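Local coordinates for peroxisomal fatty acid beta-oxidation multifunctional protein MFP2 (Arabidopsis thaliana, PDB 2WTB) that carries out successive steps of peroxisomal fatty acid beta-oxidation, as an enoyl-CoA hydratase for long chains and an NAD-dependent 3-hydroxyacyl-CoA dehydrogenase, at residues L140-P146 and H247-C251; T282-H288 and Y667-F673. One frame throughout, in Å; residues are numbered along the deposited sequence.

Contact 1. Residues L140-P146 and H247-C251; sequences LQLGVIP and HPLMC
The imidazole of H247 is the main bump of this contact, and the turn L140-G143 is the hollow that takes it. G143, a glycine at positive phi, lays its bare CA over one face of the ring, 3.4 Å from the centroid and 15° off the normal, a CH-pi contact. The opposite face rests on CD of P248, so the ring is held flat between loop and helix. CG of H247 stands between its own backbone N and carbonyl carbon (chi1 53°), and this turns the ring back over the proline. CE1 of H247 also comes within 3.2 Å of L140 O, which approaches the ring obliquely and also receives the turn's own bond from G143 N. Further along helix 247-260, C251 is the second bump, fitted among L140, I145 and P146. Its SG reaches CD1 of L140 at 4.1 Å and CD of P146 at 4.2 Å, while its CB meets CG2 of I145 at 4.0 Å. I167 also touches C251, and V273 lies against I145. The loop belongs to the crotonase-like part of the chain: P146 lies beside E119 and V144 beside E139, the two predicted catalytic glutamates. With no hydrogen bond between the two segments, their fit probably depends on shape more than on polar pairing.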
loop_
_atom_site.group_PDB
_atom_site.type_symbol
_atom_site.label_atom_id
_atom_site.label_comp_id
_atom_site.label_asym_id
_atom_site.label_seq_id
_atom_site.Cartn_x
_atom_site.Cartn_y
_atom_site.Cartn_z
ATOM N N LEU A 140 -6.235 6.156 10.580
ATOM C CA LEU A 140 -7.208 5.167 10.124
ATOM C C LEU A 140 -6.633 4.129 9.159
ATOM O O LEU A 140 -7.143 3.013 9.070
ATOM C CB LEU A 140 -8.440 5.841 9.511
ATOM C CG LEU A 140 -9.613 6.087 10.462
ATOM C CD1 LEU A 140 -9.241 7.081 11.552
ATOM C CD2 LEU A 140 -10.830 6.565 9.689
ATOM N N GLN A 141 -5.576 4.492 8.439
ATOM C CA GLN A 141 -4.962 3.560 7.495
ATOM C C GLN A 141 -4.321 2.374 8.205
ATOM O O GLN A 141 -4.157 1.305 7.618
ATOM C CB GLN A 141 -3.940 4.266 6.602
ATOM C CG GLN A 141 -4.559 4.979 5.411
ATOM C CD GLN A 141 -3.523 5.581 4.478
ATOM O OE1 GLN A 141 -2.379 5.821 4.868
ATOM N NE2 GLN A 141 -3.925 5.833 3.237
ATOM N N LEU A 142 -3.968 2.563 9.472
ATOM C CA LEU A 142 -3.372 1.493 10.262
ATOM C C LEU A 142 -4.432 0.776 11.090
ATOM O O LEU A 142 -4.126 -0.137 11.858
ATOM C CB LEU A 142 -2.270 2.038 11.172
ATOM C CG LEU A 142 -1.118 2.767 10.481
ATOM C CD1 LEU A 142 -0.037 3.144 11.483
ATOM C CD2 LEU A 142 -0.544 1.913 9.363
ATOM N N GLY A 143 -5.682 1.194 10.927
ATOM C CA GLY A 143 -6.779 0.602 11.667
ATOM C C GLY A 143 -6.863 1.147 13.078
ATOM O O GLY A 143 -7.520 0.570 13.943
ATOM N N VAL A 144 -6.189 2.266 13.311
ATOM C CA VAL A 144 -6.217 2.914 14.614
ATOM C C VAL A 144 -6.905 4.276 14.486
ATOM O O VAL A 144 -7.335 4.654 13.396
ATOM C CB VAL A 144 -4.792 3.055 15.193
ATOM C CG1 VAL A 144 -4.021 4.138 14.455
ATOM C CG2 VAL A 144 -4.841 3.338 16.688
ATOM N N ILE A 145 -7.022 5.002 15.594
ATOM C CA ILE A 145 -7.657 6.318 15.580
ATOM C C ILE A 145 -6.766 7.371 16.228
ATOM O O ILE A 145 -5.853 7.035 16.987
ATOM C CB ILE A 145 -8.996 6.310 16.340
ATOM C CG1 ILE A 145 -8.750 6.481 17.841
ATOM C CG2 ILE A 145 -9.782 5.038 16.041
ATOM C CD1 ILE A 145 -9.990 6.814 18.630
ATOM N N PRO A 146 -7.024 8.652 15.926
ATOM C CA PRO A 146 -6.337 9.755 16.608
ATOM C C PRO A 146 -6.563 9.661 18.113
ATOM O O PRO A 146 -7.710 9.576 18.548
ATOM C CB PRO A 146 -7.031 10.997 16.046
ATOM C CG PRO A 146 -7.525 10.576 14.708
ATOM C CD PRO A 146 -7.920 9.135 14.861
ATOM N N HIS A 247 -13.214 0.118 13.015
ATOM C CA HIS A 247 -12.523 1.271 13.592
ATOM C C HIS A 247 -13.009 2.640 13.092
ATOM O O HIS A 247 -13.071 3.586 13.873
ATOM C CB HIS A 247 -10.998 1.135 13.465
ATOM C CG HIS A 247 -10.521 0.872 12.071
ATOM N ND1 HIS A 247 -9.944 1.846 11.287
ATOM C CD2 HIS A 247 -10.532 -0.257 11.325
ATOM C CE1 HIS A 247 -9.623 1.330 10.113
ATOM N NE2 HIS A 247 -9.969 0.056 10.111
ATOM N N PRO A 248 -13.354 2.755 11.797
ATOM C CA PRO A 248 -13.867 4.049 11.331
ATOM C C PRO A 248 -15.131 4.469 12.077
ATOM O O PRO A 248 -15.239 5.617 12.508
ATOM C CB PRO A 248 -14.183 3.789 9.856
ATOM C CG PRO A 248 -13.284 2.668 9.473
ATOM C CD PRO A 248 -13.197 1.797 10.689
ATOM N N LEU A 249 -16.075 3.546 12.229
ATOM C CA LEU A 249 -17.308 3.837 12.950
ATOM C C LEU A 249 -17.008 4.130 14.412
ATOM O O LEU A 249 -17.633 4.998 15.022
ATOM C CB LEU A 249 -18.282 2.666 12.841
ATOM C CG LEU A 249 -18.563 2.164 11.426
ATOM C CD1 LEU A 249 -19.397 0.896 11.472
ATOM C CD2 LEU A 249 -19.247 3.242 10.596
ATOM N N MET A 250 -16.050 3.398 14.971
ATOM C CA MET A 250 -15.630 3.613 16.348
ATOM C C MET A 250 -15.016 4.998 16.506
ATOM O O MET A 250 -15.093 5.606 17.574
ATOM C CB MET A 250 -14.624 2.544 16.777
ATOM C CG MET A 250 -15.169 1.125 16.756
ATOM S SD MET A 250 -13.927 -0.100 17.219
ATOM C CE MET A 250 -14.908 -1.600 17.203
ATOM N N CYS A 251 -14.410 5.492 15.432
ATOM C CA CYS A 251 -13.799 6.815 15.436
ATOM C C CYS A 251 -14.868 7.893 15.309
ATOM O O CYS A 251 -14.753 8.968 15.898
ATOM C CB CYS A 251 -12.784 6.945 14.298
ATOM S SG CYS A 251 -12.063 8.596 14.128
#

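Contact 2. Residues T282-H288 and Y667-F673; sequences TTKGLIH and YRGGIMF
Helix 281-294 meets the glycine turn that leads into helix 671-678 where G285 and G669 bring their CA atoms to 3.9 Å. A CB on G285 would run into Y667 O, so the lack of a side chain is what permits this approach. Before the turn, Y667 O receives a CA-H...O contact from T282 CA at 3.2 Å, with 149° at the hydrogen. The CB atoms of T282 and Y667 lie alongside each other, 3.7 Å apart, and L286 brings CD2 to 3.7 Å from Y667 N. The turn itself ends in an N-cap: G670 occupies the cap position, and OD1 of D655 accepts hydrogen bonds from the backbone N of both M672 and F673 in the first turn of the new helix. From the start of helix 671-678, F673 reaches back, CG anti to its backbone N (chi1 -179°), and sets CE2 3.9 Å from G285 CA. The side chains of H288 and F673 run past one another, antiparallel. CD1 of F673 sits over the imidazole face, 3.4 Å from H288 CG, with the two ring planes inclined at 38°. G669 O lies at the imidazole edge near its plane, 3.5 Å from H288 ND1. A serine in place of H288 would probably open a gap over F673 CD1, leaving the phenyl ring freer to shift. D655, which also touches H288, borders the imidazole from helix 651-662.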
loop_
_atom_site.group_PDB
_atom_site.type_symbol
_atom_site.label_atom_id
_atom_site.label_comp_id
_atom_site.label_asym_id
_atom_site.label_seq_id
_atom_site.Cartn_x
_atom_site.Cartn_y
_atom_site.Cartn_z
ATOM N N THR A 282 -8.474 -6.919 12.727
ATOM C CA THR A 282 -8.260 -6.300 11.425
ATOM C C THR A 282 -7.222 -5.184 11.489
ATOM O O THR A 282 -6.625 -4.821 10.475
ATOM C CB THR A 282 -9.564 -5.734 10.858
ATOM O OG1 THR A 282 -10.177 -4.886 11.835
ATOM C CG2 THR A 282 -10.511 -6.863 10.509
ATOM N N THR A 283 -7.015 -4.632 12.678
ATOM C CA THR A 283 -6.021 -3.582 12.850
ATOM C C THR A 283 -4.642 -4.205 13.025
ATOM O O THR A 283 -3.635 -3.624 12.625
ATOM C CB THR A 283 -6.355 -2.667 14.043
ATOM O OG1 THR A 283 -6.030 -3.329 15.270
ATOM C CG2 THR A 283 -7.832 -2.314 14.033
ATOM N N LYS A 284 -4.605 -5.393 13.623
ATOM C CA LYS A 284 -3.372 -6.164 13.699
ATOM C C LYS A 284 -2.973 -6.559 12.288
ATOM O O LYS A 284 -1.787 -6.616 11.953
ATOM C CB LYS A 284 -3.566 -7.416 14.552
ATOM C CG LYS A 284 -3.849 -7.143 16.017
ATOM C CD LYS A 284 -4.185 -8.433 16.750
ATOM C CE LYS A 284 -4.564 -8.171 18.199
ATOM N NZ LYS A 284 -4.959 -9.422 18.904
ATOM N N GLY A 285 -3.979 -6.833 11.465
ATOM C CA GLY A 285 -3.762 -7.155 10.070
ATOM C C GLY A 285 -3.233 -5.959 9.308
ATOM O O GLY A 285 -2.300 -6.083 8.514
ATOM N N LEU A 286 -3.826 -4.794 9.557
ATOM C CA LEU A 286 -3.408 -3.560 8.899
ATOM C C LEU A 286 -2.021 -3.116 9.354
ATOM O O LEU A 286 -1.246 -2.570 8.571
ATOM C CB LEU A 286 -4.423 -2.441 9.148
ATOM C CG LEU A 286 -5.745 -2.546 8.389
ATOM C CD1 LEU A 286 -6.689 -1.437 8.814
ATOM C CD2 LEU A 286 -5.503 -2.501 6.891
ATOM N N ILE A 287 -1.718 -3.346 10.627
ATOM C CA ILE A 287 -0.410 -3.016 11.172
ATOM C C ILE A 287 0.664 -3.924 10.577
ATOM O O ILE A 287 1.756 -3.470 10.240
ATOM C CB ILE A 287 -0.397 -3.127 12.710
ATOM C CG1 ILE A 287 -1.125 -1.936 13.335
ATOM C CG2 ILE A 287 1.028 -3.186 13.233
ATOM C CD1 ILE A 287 -1.298 -2.048 14.838
ATOM N N HIS A 288 0.343 -5.206 10.442
ATOM C CA HIS A 288 1.265 -6.173 9.859
ATOM C C HIS A 288 1.557 -5.838 8.397
ATOM O O HIS A 288 2.685 -5.992 7.928
ATOM C CB HIS A 288 0.697 -7.588 9.977
ATOM C CG HIS A 288 1.533 -8.635 9.306
ATOM N ND1 HIS A 288 1.327 -9.027 8.002
ATOM C CD2 HIS A 288 2.570 -9.374 9.765
ATOM C CE1 HIS A 288 2.205 -9.964 7.683
ATOM N NE2 HIS A 288 2.969 -10.192 8.734
ATOM N N TYR A 667 -6.882 -5.747 5.643
ATOM C CA TYR A 667 -7.261 -5.923 7.042
ATOM C C TYR A 667 -7.181 -7.382 7.489
ATOM O O TYR A 667 -7.294 -7.680 8.676
ATOM C CB TYR A 667 -8.661 -5.355 7.304
ATOM C CG TYR A 667 -9.660 -5.658 6.213
ATOM C CD1 TYR A 667 -9.877 -4.759 5.177
ATOM C CD2 TYR A 667 -10.382 -6.844 6.213
ATOM C CE1 TYR A 667 -10.786 -5.032 4.173
ATOM C CE2 TYR A 667 -11.293 -7.126 5.214
ATOM C CZ TYR A 667 -11.492 -6.218 4.196
ATOM O OH TYR A 667 -12.397 -6.494 3.199
ATOM N N ARG A 668 -6.983 -8.287 6.536
ATOM C CA ARG A 668 -6.786 -9.695 6.862
ATOM C C ARG A 668 -5.304 -10.067 6.867
ATOM O O ARG A 668 -4.950 -11.238 7.005
ATOM C CB ARG A 668 -7.571 -10.595 5.906
ATOM C CG ARG A 668 -9.069 -10.329 5.920
ATOM C CD ARG A 668 -9.851 -11.495 5.343
ATOM N NE ARG A 668 -11.206 -11.107 4.967
ATOM C CZ ARG A 668 -12.222 -11.013 5.820
ATOM N NH1 ARG A 668 -12.037 -11.274 7.106
ATOM N NH2 ARG A 668 -13.422 -10.655 5.388
ATOM N N GLY A 669 -4.448 -9.060 6.708
ATOM C CA GLY A 669 -3.012 -9.234 6.858
ATOM C C GLY A 669 -2.269 -9.768 5.646
ATOM O O GLY A 669 -1.096 -9.455 5.445
ATOM N N GLY A 670 -2.946 -10.579 4.840
ATOM C CA GLY A 670 -2.320 -11.204 3.691
ATOM C C GLY A 670 -2.591 -12.694 3.676
ATOM O O GLY A 670 -2.983 -13.265 4.690
ATOM N N ILE A 671 -2.373 -13.329 2.529
ATOM C CA ILE A 671 -2.716 -14.737 2.354
ATOM C C ILE A 671 -2.094 -15.626 3.434
ATOM O O ILE A 671 -2.709 -16.592 3.878
ATOM C CB ILE A 671 -2.309 -15.247 0.955
ATOM C CG1 ILE A 671 -3.430 -16.082 0.331
ATOM C CG2 ILE A 671 -1.013 -16.038 1.025
ATOM C CD1 ILE A 671 -3.563 -17.461 0.921
ATOM N N MET A 672 -0.879 -15.294 3.864
ATOM C CA MET A 672 -0.185 -16.102 4.863
ATOM C C MET A 672 -0.557 -15.687 6.282
ATOM O O MET A 672 -0.803 -16.536 7.137
ATOM C CB MET A 672 1.332 -16.034 4.666
ATOM C CG MET A 672 1.818 -16.643 3.358
ATOM S SD MET A 672 1.689 -18.443 3.305
ATOM C CE MET A 672 2.897 -18.904 4.544
ATOM N N PHE A 673 -0.598 -14.382 6.529
ATOM C CA PHE A 673 -1.027 -13.869 7.827
ATOM C C PHE A 673 -2.438 -14.355 8.156
ATOM O O PHE A 673 -2.754 -14.643 9.311
ATOM C CB PHE A 673 -0.978 -12.341 7.844
ATOM C CG PHE A 673 -1.386 -11.733 9.157
ATOM C CD1 PHE A 673 -0.433 -11.350 10.085
ATOM C CD2 PHE A 673 -2.725 -11.538 9.463
ATOM C CE1 PHE A 673 -0.806 -10.786 11.293
ATOM C CE2 PHE A 673 -3.103 -10.978 10.671
ATOM C CZ PHE A 673 -2.143 -10.600 11.584
#

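In the fold
From the N terminus, the loop 140-146, which follows strand 134-136, comes first. Contact 1 closes over the next 100 residues, largely helical, when helix 247-260 packs against the loop. The chain then runs through helix 263-277 into helix 281-294, where contact 2 opens. Its closure waits for 378 residues, including the eight-stranded NAD-binding sheet, until the turn before helix 671-678. The two contacts are therefore in series, neither nested nor crossed. They nevertheless touch in space, with centres 15 Å apart: L286 packs on L142 and G143. Helix 281-294 thus lies between the N-terminal hydratase part and the C-terminal helices and touches both.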